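Local coordinates for protein putative prolyl-tRNA synthetase (Leishmania major, PDB 5XIL) that probably joins L-proline to tRNA(Pro) at the expense of ATP, as a prolyl-tRNA synthetase, here as the piece with catalytic core, anticodon-binding and C-terminal domains, at residues F150-A164 with P257-V271. Sequence-based numbering, arbitrary orientation.
Sequences FIRTREFLWQEGHCA and PWQNSWGLSTRVIGV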
loop_
_atom_site.group_PDB
_atom_site.type_symbol
_atom_site.label_atom_id
_atom_site.label_comp_id
_atom_site.label_asym_id
_atom_site.label_seq_id
_atom_site.Cartn_x
_atom_site.Cartn_y
_atom_site.Cartn_z
ATOM N N PHE A 150 6.094 -13.425 -13.206
ATOM C CA PHE A 150 4.866 -13.531 -12.407
ATOM C C PHE A 150 4.415 -14.910 -12.095
ATOM O O PHE A 150 3.248 -15.058 -11.698
ATOM C CB PHE A 150 3.661 -12.904 -13.115
ATOM C CG PHE A 150 3.852 -11.498 -13.526
ATOM C CD1 PHE A 150 4.188 -10.563 -12.598
ATOM C CD2 PHE A 150 3.684 -11.123 -14.807
ATOM C CE1 PHE A 150 4.330 -9.226 -12.925
ATOM C CE2 PHE A 150 3.834 -9.797 -15.176
ATOM C CZ PHE A 150 4.172 -8.831 -14.206
ATOM N N ILE A 151 5.171 -15.930 -12.430
ATOM C CA ILE A 151 4.766 -17.264 -12.056
ATOM C C ILE A 151 5.766 -17.766 -11.038
ATOM O O ILE A 151 5.384 -17.960 -9.856
ATOM C CB ILE A 151 4.616 -18.203 -13.247
ATOM C CG1 ILE A 151 3.439 -17.717 -14.119
ATOM C CG2 ILE A 151 4.300 -19.608 -12.731
ATOM C CD1 ILE A 151 2.071 -17.734 -13.400
ATOM N N ARG A 152 7.011 -17.876 -11.471
ATOM C CA ARG A 152 8.144 -18.320 -10.618
ATOM C C ARG A 152 9.348 -17.472 -10.928
ATOM O O ARG A 152 9.931 -17.560 -12.000
ATOM C CB ARG A 152 8.533 -19.759 -10.934
ATOM C CG ARG A 152 8.937 -20.595 -9.717
ATOM C CD ARG A 152 7.889 -21.671 -9.497
ATOM N NE ARG A 152 7.629 -22.300 -10.798
ATOM C CZ ARG A 152 6.476 -22.827 -11.200
ATOM N NH1 ARG A 152 5.424 -22.838 -10.390
ATOM N NH2 ARG A 152 6.391 -23.361 -12.421
ATOM N N THR A 153 9.716 -16.627 -9.987
ATOM C CA THR A 153 10.780 -15.664 -10.231
ATOM C C THR A 153 11.626 -15.587 -9.022
ATOM O O THR A 153 11.180 -15.979 -7.922
ATOM C CB THR A 153 10.215 -14.263 -10.544
ATOM O OG1 THR A 153 9.569 -13.735 -9.371
ATOM C CG2 THR A 153 9.203 -14.386 -11.602
ATOM N N ARG A 154 12.827 -15.038 -9.226
ATOM C CA ARG A 154 13.834 -14.927 -8.163
ATOM C C ARG A 154 13.413 -13.841 -7.161
ATOM O O ARG A 154 13.618 -13.997 -5.974
ATOM C CB ARG A 154 15.229 -14.630 -8.724
ATOM N N GLU A 155 12.813 -12.752 -7.638
ATOM C CA GLU A 155 12.289 -11.712 -6.756
ATOM C C GLU A 155 10.787 -11.484 -7.030
ATOM O O GLU A 155 10.334 -11.498 -8.181
ATOM C CB GLU A 155 13.061 -10.407 -6.985
ATOM C CG GLU A 155 12.900 -9.381 -5.878
ATOM C CD GLU A 155 13.614 -8.102 -6.241
ATOM O OE1 GLU A 155 13.201 -7.454 -7.218
ATOM O OE2 GLU A 155 14.608 -7.760 -5.580
ATOM N N PHE A 156 10.008 -11.294 -5.973
ATOM C CA PHE A 156 8.624 -10.978 -6.174
ATOM C C PHE A 156 8.110 -10.225 -4.961
ATOM O O PHE A 156 8.828 -9.996 -4.027
ATOM C CB PHE A 156 7.805 -12.257 -6.471
ATOM C CG PHE A 156 7.869 -13.294 -5.397
ATOM C CD1 PHE A 156 6.979 -13.261 -4.317
ATOM C CD2 PHE A 156 8.829 -14.314 -5.444
ATOM C CE1 PHE A 156 7.016 -14.232 -3.316
ATOM C CE2 PHE A 156 8.880 -15.284 -4.454
ATOM C CZ PHE A 156 7.986 -15.242 -3.377
ATOM N N LEU A 157 6.871 -9.812 -5.035
ATOM C CA LEU A 157 6.196 -9.100 -3.974
ATOM C C LEU A 157 5.103 -9.960 -3.456
ATOM O O LEU A 157 4.438 -10.688 -4.208
ATOM C CB LEU A 157 5.546 -7.829 -4.514
ATOM C CG LEU A 157 6.304 -6.825 -5.384
ATOM C CD1 LEU A 157 5.629 -5.461 -5.258
ATOM C CD2 LEU A 157 7.662 -6.669 -4.853
ATOM N N TRP A 158 4.869 -9.853 -2.168
ATOM C CA TRP A 158 3.799 -10.588 -1.553
ATOM C C TRP A 158 3.394 -9.973 -0.244
ATOM O O TRP A 158 3.883 -8.912 0.152
ATOM C CB TRP A 158 4.165 -12.036 -1.419
ATOM C CG TRP A 158 4.927 -12.495 -0.247
ATOM C CD1 TRP A 158 5.862 -11.835 0.463
ATOM C CD2 TRP A 158 4.857 -13.824 0.286
ATOM N NE1 TRP A 158 6.370 -12.671 1.477
ATOM C CE2 TRP A 158 5.782 -13.910 1.344
ATOM C CE3 TRP A 158 4.067 -14.968 -0.033
ATOM C CZ2 TRP A 158 5.929 -15.099 2.126
ATOM C CZ3 TRP A 158 4.237 -16.163 0.739
ATOM C CH2 TRP A 158 5.178 -16.200 1.789
ATOM N N GLN A 159 2.438 -10.620 0.325
ATOM C CA GLN A 159 1.868 -10.298 1.538
ATOM C C GLN A 159 1.893 -11.588 2.376
ATOM O O GLN A 159 1.603 -12.668 1.881
ATOM C CB GLN A 159 0.409 -9.941 1.197
ATOM C CG GLN A 159 -0.640 -10.034 2.206
ATOM C CD GLN A 159 -1.042 -11.418 2.534
ATOM O OE1 GLN A 159 -1.528 -12.171 1.696
ATOM N NE2 GLN A 159 -0.855 -11.771 3.773
ATOM N N GLU A 160 2.391 -11.491 3.582
ATOM C CA GLU A 160 2.279 -12.690 4.415
ATOM C C GLU A 160 1.864 -12.315 5.842
ATOM O O GLU A 160 2.325 -11.315 6.365
ATOM C CB GLU A 160 3.610 -13.428 4.440
ATOM C CG GLU A 160 4.691 -12.677 5.106
ATOM C CD GLU A 160 6.042 -13.456 5.218
ATOM O OE1 GLU A 160 6.087 -14.626 5.723
ATOM O OE2 GLU A 160 7.031 -12.836 4.747
ATOM N N GLY A 161 0.967 -13.074 6.383
ATOM C CA GLY A 161 0.367 -12.864 7.662
ATOM C C GLY A 161 0.794 -14.028 8.545
ATOM O O GLY A 161 0.939 -15.175 8.081
ATOM N N HIS A 162 0.928 -13.719 9.834
ATOM C CA HIS A 162 1.307 -14.728 10.879
ATOM C C HIS A 162 0.518 -14.390 12.120
ATOM O O HIS A 162 0.620 -13.257 12.674
ATOM C CB HIS A 162 2.794 -14.744 11.197
ATOM C CG HIS A 162 3.686 -14.974 10.021
ATOM N ND1 HIS A 162 4.351 -16.168 9.821
ATOM C CD2 HIS A 162 4.034 -14.173 8.986
ATOM C CE1 HIS A 162 5.078 -16.089 8.707
ATOM N NE2 HIS A 162 4.874 -14.899 8.168
ATOM N N CYS A 163 -0.297 -15.330 12.567
ATOM C CA CYS A 163 -1.128 -15.123 13.736
ATOM C C CYS A 163 -0.910 -16.239 14.776
ATOM O O CYS A 163 -0.570 -17.361 14.455
ATOM C CB CYS A 163 -2.609 -15.062 13.307
ATOM S SG CYS A 163 -2.890 -13.697 12.065
ATOM N N ALA A 164 -1.195 -15.892 16.035
ATOM C CA ALA A 164 -1.098 -16.800 17.176
ATOM C C ALA A 164 -2.300 -16.515 18.038
ATOM O O ALA A 164 -2.548 -15.342 18.403
ATOM C CB ALA A 164 0.160 -16.487 17.960
ATOM N N PRO A 257 0.400 -21.298 22.126
ATOM C CA PRO A 257 -0.603 -20.747 21.219
ATOM C C PRO A 257 -0.705 -21.567 19.941
ATOM O O PRO A 257 0.273 -22.215 19.566
ATOM C CB PRO A 257 -0.040 -19.400 20.823
ATOM C CG PRO A 257 0.933 -19.053 21.856
ATOM C CD PRO A 257 1.463 -20.355 22.409
ATOM N N TRP A 258 -1.862 -21.427 19.276
ATOM C CA TRP A 258 -2.143 -21.974 17.984
ATOM C C TRP A 258 -1.844 -20.923 16.913
ATOM O O TRP A 258 -2.399 -19.815 16.930
ATOM C CB TRP A 258 -3.578 -22.405 17.973
ATOM C CG TRP A 258 -3.854 -23.467 19.026
ATOM C CD1 TRP A 258 -4.098 -23.249 20.385
ATOM C CD2 TRP A 258 -3.792 -24.892 18.857
ATOM N NE1 TRP A 258 -4.200 -24.480 21.030
ATOM C CE2 TRP A 258 -4.040 -25.487 20.124
ATOM C CE3 TRP A 258 -3.638 -25.723 17.749
ATOM C CZ2 TRP A 258 -4.103 -26.873 20.301
ATOM C CZ3 TRP A 258 -3.665 -27.075 17.927
ATOM C CH2 TRP A 258 -3.858 -27.642 19.204
ATOM N N GLN A 259 -0.962 -21.265 15.986
ATOM C CA GLN A 259 -0.494 -20.337 14.995
ATOM C C GLN A 259 -0.950 -20.704 13.568
ATOM O O GLN A 259 -1.251 -21.853 13.229
ATOM C CB GLN A 259 1.046 -20.273 15.051
ATOM C CG GLN A 259 1.541 -19.515 16.252
ATOM C CD GLN A 259 3.027 -19.517 16.361
ATOM O OE1 GLN A 259 3.625 -20.316 17.104
ATOM N NE2 GLN A 259 3.649 -18.677 15.576
ATOM N N ASN A 260 -1.036 -19.674 12.757
ATOM C CA ASN A 260 -1.253 -19.829 11.336
ATOM C C ASN A 260 -0.383 -18.851 10.575
ATOM O O ASN A 260 0.217 -17.925 11.141
ATOM C CB ASN A 260 -2.733 -19.671 10.982
ATOM C CG ASN A 260 -3.291 -18.242 11.235
ATOM O OD1 ASN A 260 -2.665 -17.236 10.937
ATOM N ND2 ASN A 260 -4.490 -18.184 11.772
ATOM N N SER A 261 -0.248 -19.126 9.284
ATOM C CA SER A 261 0.429 -18.251 8.390
ATOM C C SER A 261 -0.200 -18.379 7.008
ATOM O O SER A 261 -0.824 -19.356 6.699
ATOM C CB SER A 261 1.949 -18.427 8.361
ATOM O OG SER A 261 2.278 -19.602 7.732
ATOM N N TRP A 262 -0.019 -17.350 6.206
ATOM C CA TRP A 262 -0.764 -17.261 4.976
ATOM C C TRP A 262 -0.120 -16.260 4.089
ATOM O O TRP A 262 0.362 -15.269 4.594
ATOM C CB TRP A 262 -2.238 -16.941 5.289
ATOM C CG TRP A 262 -2.504 -16.069 6.515
ATOM C CD1 TRP A 262 -2.647 -16.505 7.820
ATOM C CD2 TRP A 262 -2.667 -14.660 6.578
ATOM N NE1 TRP A 262 -2.832 -15.473 8.657
ATOM C CE2 TRP A 262 -2.908 -14.333 7.941
ATOM C CE3 TRP A 262 -2.748 -13.641 5.618
ATOM C CZ2 TRP A 262 -3.172 -13.037 8.371
ATOM C CZ3 TRP A 262 -2.977 -12.359 6.050
ATOM C CH2 TRP A 262 -3.197 -12.069 7.422
ATOM N N GLY A 263 -0.026 -16.533 2.783
ATOM C CA GLY A 263 0.549 -15.616 1.859
ATOM C C GLY A 263 -0.119 -15.655 0.472
ATOM O O GLY A 263 -0.615 -16.685 0.045
ATOM N N LEU A 264 -0.034 -14.526 -0.219
ATOM C CA LEU A 264 -0.505 -14.372 -1.612
ATOM C C LEU A 264 0.476 -13.412 -2.290
ATOM O O LEU A 264 0.845 -12.378 -1.686
ATOM C CB LEU A 264 -1.920 -13.806 -1.621
ATOM C CG LEU A 264 -2.565 -13.551 -2.985
ATOM C CD1 LEU A 264 -4.040 -13.840 -2.929
ATOM C CD2 LEU A 264 -2.358 -12.087 -3.398
ATOM N N SER A 265 0.906 -13.735 -3.505
ATOM C CA SER A 265 1.979 -13.013 -4.180
ATOM C C SER A 265 1.560 -12.523 -5.591
ATOM O O SER A 265 0.475 -12.804 -6.016
ATOM C CB SER A 265 3.171 -13.918 -4.334
ATOM O OG SER A 265 3.018 -14.863 -5.387
ATOM N N THR A 266 2.493 -11.874 -6.278
ATOM C CA THR A 266 2.293 -11.411 -7.644
ATOM C C THR A 266 2.130 -12.552 -8.645
ATOM O O THR A 266 1.857 -12.305 -9.838
ATOM C CB THR A 266 3.456 -10.526 -8.068
ATOM O OG1 THR A 266 4.647 -11.095 -7.588
ATOM C CG2 THR A 266 3.265 -9.176 -7.461
ATOM N N ARG A 267 2.238 -13.799 -8.181
ATOM C CA ARG A 267 1.766 -14.890 -8.980
ATOM C C ARG A 267 0.302 -14.685 -9.466
ATOM O O ARG A 267 -0.077 -15.177 -10.552
ATOM C CB ARG A 267 1.889 -16.232 -8.256
ATOM C CG ARG A 267 1.049 -17.317 -8.912
ATOM C CD ARG A 267 1.145 -18.610 -8.209
ATOM N NE ARG A 267 2.471 -19.106 -8.494
ATOM C CZ ARG A 267 2.867 -20.311 -8.187
ATOM N NH1 ARG A 267 2.027 -21.128 -7.589
ATOM N NH2 ARG A 267 4.104 -20.676 -8.496
ATOM N N VAL A 268 -0.532 -13.959 -8.657
ATOM C CA VAL A 268 -1.880 -13.753 -9.104
ATOM C C VAL A 268 -1.903 -13.082 -10.478
ATOM O O VAL A 268 -2.859 -13.315 -11.266
ATOM C CB VAL A 268 -2.766 -12.957 -8.090
ATOM C CG1 VAL A 268 -2.814 -13.584 -6.709
ATOM C CG2 VAL A 268 -2.289 -11.550 -7.987
ATOM N N ILE A 269 -0.927 -12.242 -10.777
ATOM C CA ILE A 269 -0.932 -11.516 -12.025
ATOM C C ILE A 269 -0.672 -12.509 -13.189
ATOM O O ILE A 269 -1.297 -12.437 -14.230
ATOM C CB ILE A 269 0.136 -10.372 -12.045
ATOM C CG1 ILE A 269 -0.167 -9.344 -10.911
ATOM C CG2 ILE A 269 0.251 -9.758 -13.430
ATOM C CD1 ILE A 269 0.887 -8.329 -10.763
ATOM N N GLY A 270 0.315 -13.377 -13.016
ATOM C CA GLY A 270 0.607 -14.388 -14.037
ATOM C C GLY A 270 -0.603 -15.308 -14.290
ATOM O O GLY A 270 -0.916 -15.627 -15.433
ATOM N N VAL A 271 -1.279 -15.748 -13.245
ATOM C CA VAL A 271 -2.468 -16.577 -13.380
ATOM C C VAL A 271 -3.532 -15.852 -14.220
ATOM O O VAL A 271 -4.097 -16.389 -15.155
ATOM C CB VAL A 271 -3.049 -16.994 -12.019
ATOM C CG1 VAL A 271 -4.390 -17.704 -12.144
ATOM C CG2 VAL A 271 -2.086 -17.953 -11.271
#
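Strands 156-164 and 258-265 pair antiparallel in the central sheet of the class II tRNA synthetase core, from Trp-158/Ser-265 to Ala-164/Gln-259. Backbone hydrogen bonds join three pairs in both directions: Gln-159 with Leu-264, Gly-161 with Trp-262 and Cys-163 with Asn-260. At the exit of the second strand, Thr-266 N donates to Leu-157 O (3.1 Å). Strand 131-139 pairs with the other edge of 156-164.

The face that bears Trp-262 is packed round its indole. Its six-membered ring lies flat over Gly-161 in a CH-pi contact, with CA 3.4 Å from the ring centroid. Cys-163 SG makes a sulfur-aromatic contact at the edge of the same indole, 3.8 Å from CZ2. Gln-159 is bent at chi2 (-74°), which brings its NE2 to Trp-262 CZ3; the amide is held by Asn-134 and Tyr-182. Helix 168-189 packs on this face.

On the other face His-162 ND1 lies against Ser-261 CB, and Trp-158 CB against Ser-265 CB. Glu-160 OE1 accepts from His-162 NE2 (2.7 Å); OE1 lies near the imidazole plane, while NE2 approaches from above the carboxylate plane. Tyr-116 bonds His-162 ND1 and Ser-111 bonds Glu-160 OE2, so both side chains are fixed at two points.

Beyond the strands, residues 150-152 pack on the start of helix 267-276. Ser-265 OG caps it by accepting from Arg-267 N. Ile-269 CG2 sits over the centre of the Phe-150 ring, 3.8 Å from its centroid. Ile-151 CD1 rests on Gly-270 CA. Arg-267 also bonds Gln-226 O through NH1, while its NH2 donates to Ile-151 O (3.3 Å), which lies in the guanidinium plane.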